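Local coordinates for protein CdnC (Chryseobacterium gregarium DSM 19109, PDB 7MGV) that probably uses ATP to install omega-ester (macrolactone) crosslinks in a leader-bearing graspetide precursor peptide, as an ATP-grasp ligase, at residues Val184-Gln189 / Met224-Lys229. Numbering follows the deposited sequence.
With ADP (adenosine-5'-diphosphate), chain F.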
loop_
_atom_site.group_PDB
_atom_site.type_symbol
_atom_site.label_atom_id
_atom_site.label_comp_id
_atom_site.label_asym_id
_atom_site.label_seq_id
_atom_site.Cartn_x
_atom_site.Cartn_y
_atom_site.Cartn_z
ATOM N N VAL A 184 11.514 -11.576 -27.321
ATOM C CA VAL A 184 11.209 -11.174 -25.956
ATOM C C VAL A 184 11.391 -9.671 -25.829
ATOM O O VAL A 184 12.414 -9.124 -26.253
ATOM C CB VAL A 184 12.095 -11.914 -24.936
ATOM C CG1 VAL A 184 11.742 -11.494 -23.518
ATOM C CG2 VAL A 184 11.952 -13.419 -25.104
ATOM N N VAL A 185 10.403 -9.014 -25.251
ATOM C CA VAL A 185 10.517 -7.628 -24.826
ATOM C C VAL A 185 10.852 -7.622 -23.344
ATOM O O VAL A 185 10.547 -8.571 -22.606
ATOM C CB VAL A 185 9.226 -6.831 -25.113
ATOM C CG1 VAL A 185 8.837 -6.960 -26.578
ATOM C CG2 VAL A 185 8.093 -7.302 -24.214
ATOM N N ALA A 186 11.502 -6.551 -22.903
ATOM C CA ALA A 186 11.853 -6.367 -21.504
ATOM C C ALA A 186 11.288 -5.038 -21.033
ATOM O O ALA A 186 11.505 -4.005 -21.675
ATOM C CB ALA A 186 13.368 -6.408 -21.300
ATOM N N LYS A 187 10.561 -5.066 -19.921
ATOM C CA LYS A 187 9.998 -3.851 -19.360
ATOM C C LYS A 187 10.231 -3.818 -17.857
ATOM O O LYS A 187 10.390 -4.854 -17.202
ATOM C CB LYS A 187 8.497 -3.720 -19.677
ATOM C CG LYS A 187 7.668 -4.960 -19.392
ATOM C CD LYS A 187 6.275 -4.832 -20.001
ATOM C CE LYS A 187 5.388 -6.012 -19.627
ATOM N NZ LYS A 187 4.181 -6.101 -20.496
ATOM N N MET A 188 10.289 -2.602 -17.327
ATOM C CA MET A 188 10.266 -2.406 -15.890
ATOM C C MET A 188 8.828 -2.324 -15.404
ATOM O O MET A 188 7.920 -1.943 -16.148
ATOM C CB MET A 188 11.016 -1.132 -15.497
ATOM C CG MET A 188 12.211 -0.780 -16.368
ATOM S SD MET A 188 12.788 0.906 -16.058
ATOM C CE MET A 188 13.344 0.779 -14.365
ATOM N N GLN A 189 8.621 -2.697 -14.143
ATOM C CA GLN A 189 7.335 -2.452 -13.509
ATOM C C GLN A 189 7.171 -0.990 -13.115
ATOM O O GLN A 189 6.040 -0.539 -12.898
ATOM C CB GLN A 189 7.173 -3.361 -12.287
ATOM C CG GLN A 189 7.383 -4.841 -12.596
ATOM C CD GLN A 189 7.036 -5.748 -11.429
ATOM O OE1 GLN A 189 6.389 -5.328 -10.470
ATOM N NE2 GLN A 189 7.465 -7.002 -11.508
ATOM N N MET A 224 13.979 -7.415 -13.800
ATOM C CA MET A 224 13.282 -6.936 -14.984
ATOM C C MET A 224 12.192 -7.943 -15.326
ATOM O O MET A 224 12.256 -9.112 -14.925
ATOM C CB MET A 224 14.250 -6.738 -16.161
ATOM C CG MET A 224 13.635 -6.078 -17.386
ATOM S SD MET A 224 13.659 -4.279 -17.302
ATOM C CE MET A 224 14.807 -3.910 -18.618
ATOM N N GLN A 225 11.178 -7.476 -16.064
ATOM C CA GLN A 225 10.044 -8.293 -16.473
ATOM C C GLN A 225 10.185 -8.583 -17.963
ATOM O O GLN A 225 10.029 -7.681 -18.793
ATOM C CB GLN A 225 8.738 -7.566 -16.164
ATOM C CG GLN A 225 7.473 -8.325 -16.504
ATOM C CD GLN A 225 6.228 -7.589 -16.045
ATOM O OE1 GLN A 225 6.313 -6.511 -15.455
ATOM N NE2 GLN A 225 5.064 -8.167 -16.315
ATOM N N PHE A 226 10.495 -9.829 -18.301
ATOM C CA PHE A 226 10.606 -10.269 -19.682
ATOM C C PHE A 226 9.299 -10.907 -20.128
ATOM O O PHE A 226 8.615 -11.573 -19.349
ATOM C CB PHE A 226 11.754 -11.268 -19.845
ATOM C CG PHE A 226 13.100 -10.697 -19.512
ATOM C CD1 PHE A 226 13.558 -10.686 -18.204
ATOM C CD2 PHE A 226 13.909 -10.171 -20.505
ATOM C CE1 PHE A 226 14.795 -10.161 -17.894
ATOM C CE2 PHE A 226 15.150 -9.644 -20.199
ATOM C CZ PHE A 226 15.592 -9.641 -18.893
ATOM N N GLN A 227 8.956 -10.701 -21.396
ATOM C CA GLN A 227 7.702 -11.218 -21.920
ATOM C C GLN A 227 7.872 -11.598 -23.380
ATOM O O GLN A 227 8.583 -10.921 -24.125
ATOM C CB GLN A 227 6.571 -10.194 -21.782
ATOM C CG GLN A 227 5.626 -10.465 -20.631
ATOM C CD GLN A 227 4.452 -9.510 -20.613
ATOM O OE1 GLN A 227 4.386 -8.576 -21.413
ATOM N NE2 GLN A 227 3.518 -9.739 -19.700
ATOM N N LYS A 228 7.217 -12.683 -23.780
ATOM C CA LYS A 228 7.132 -13.012 -25.196
ATOM C C LYS A 228 6.480 -11.859 -25.945
ATOM O O LYS A 228 5.449 -11.330 -25.518
ATOM C CB LYS A 228 6.333 -14.299 -25.396
ATOM C CG LYS A 228 6.028 -14.621 -26.852
ATOM C CD LYS A 228 6.809 -15.837 -27.330
ATOM C CE LYS A 228 6.633 -16.057 -28.824
ATOM N NZ LYS A 228 7.243 -14.954 -29.615
ATOM N N LYS A 229 7.093 -11.451 -27.052
ATOM C CA LYS A 229 6.562 -10.342 -27.833
ATOM C C LYS A 229 5.336 -10.807 -28.605
ATOM O O LYS A 229 5.425 -11.713 -29.442
ATOM C CB LYS A 229 7.613 -9.786 -28.791
ATOM C CG LYS A 229 7.139 -8.540 -29.528
ATOM C CD LYS A 229 8.167 -8.032 -30.523
ATOM C CE LYS A 229 7.782 -8.399 -31.945
ATOM N NZ LYS A 229 7.384 -7.200 -32.732
HETATM P PB ADP F . 3.797 4.025 -23.365
HETATM O O1B ADP F . 3.003 2.964 -22.640
HETATM O O2B ADP F . 4.179 5.205 -22.506
HETATM O O3B ADP F . 3.260 4.374 -24.734
HETATM P PA ADP F . 5.642 2.022 -22.801
HETATM O O1A ADP F . 5.263 2.234 -21.354
HETATM O O2A ADP F . 7.049 1.629 -23.184
HETATM O O3A ADP F . 5.193 3.291 -23.681
HETATM O "O5'" ADP F . 4.631 0.937 -23.414
HETATM C "C5'" ADP F . 4.964 -0.441 -23.461
HETATM C "C4'" ADP F . 4.562 -0.944 -24.840
HETATM O "O4'" ADP F . 5.049 -2.271 -25.030
HETATM C "C3'" ADP F . 3.053 -0.967 -25.019
HETATM O "O3'" ADP F . 2.678 -0.069 -26.067
HETATM C "C2'" ADP F . 2.710 -2.386 -25.419
HETATM O "O2'" ADP F . 1.929 -2.387 -26.615
HETATM C "C1'" ADP F . 4.047 -3.070 -25.653
HETATM N N9 ADP F . 4.044 -4.414 -25.038
HETATM C C8 ADP F . 3.888 -4.685 -23.727
HETATM N N7 ADP F . 3.932 -6.022 -23.499
HETATM C C5 ADP F . 4.118 -6.625 -24.689
HETATM C C6 ADP F . 4.256 -8.018 -25.169
HETATM N N6 ADP F . 4.201 -9.062 -24.307
HETATM N N1 ADP F . 4.437 -8.208 -26.496
HETATM C C2 ADP F . 4.494 -7.180 -27.364
HETATM N N3 ADP F . 4.377 -5.892 -26.999
HETATM C C4 ADP F . 4.188 -5.560 -25.700
HETATM O O HOH W 1 2.246 -7.361 -18.655
#
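V185 and K187 each exchange two backbone hydrogen bonds with the antiparallel strand 224-228, V185 with Q227 and K187 with Q225. The straightest of these four runs from K187 N to Q225 O (2.9 Å, 173° at the hydrogen). Further strand pairing, V184 with V208 and M224 with T168, sets both strands inside the sheet.

Polar side chains meet on the face carrying K187 and Q227. The lysine leaves its backbone with CG between N and the carbonyl carbon (chi1 49°) and then runs extended, which takes NZ to within 2.6 Å of Q227 OE1, approaching from above the amide plane. NZ also donates to ADP N7 at 3.0 Å, and a water accepts from both K187 NZ and Q227 NE2. Q227 OE1 in turn accepts a hydrogen bond from adenine N6 (2.9 Å), whose second acceptor is K228 O. A leucine in place of Q227 would probably leave K187 NZ and adenine N6 without their shared acceptor, freeing the lysine end to swing off N7.

Apolar contacts lie on both faces. V185 CG2 lies 4.0 Å from adenine C6, while V185 CG1 packs on K229 CG, itself against ADP C2. On the other face, A186 CB sits obliquely to the F226 ring and V184 CG1 meets its edge; M224 CG lies over one ring face, offset toward the rim. A186, M188 and M224 each also pack on an aromatic side chain of the bound peptide.

Together, K187 and the strand leading to K228 and K229 form part of the adenine-binding site characteristic of ATP-grasp enzymes.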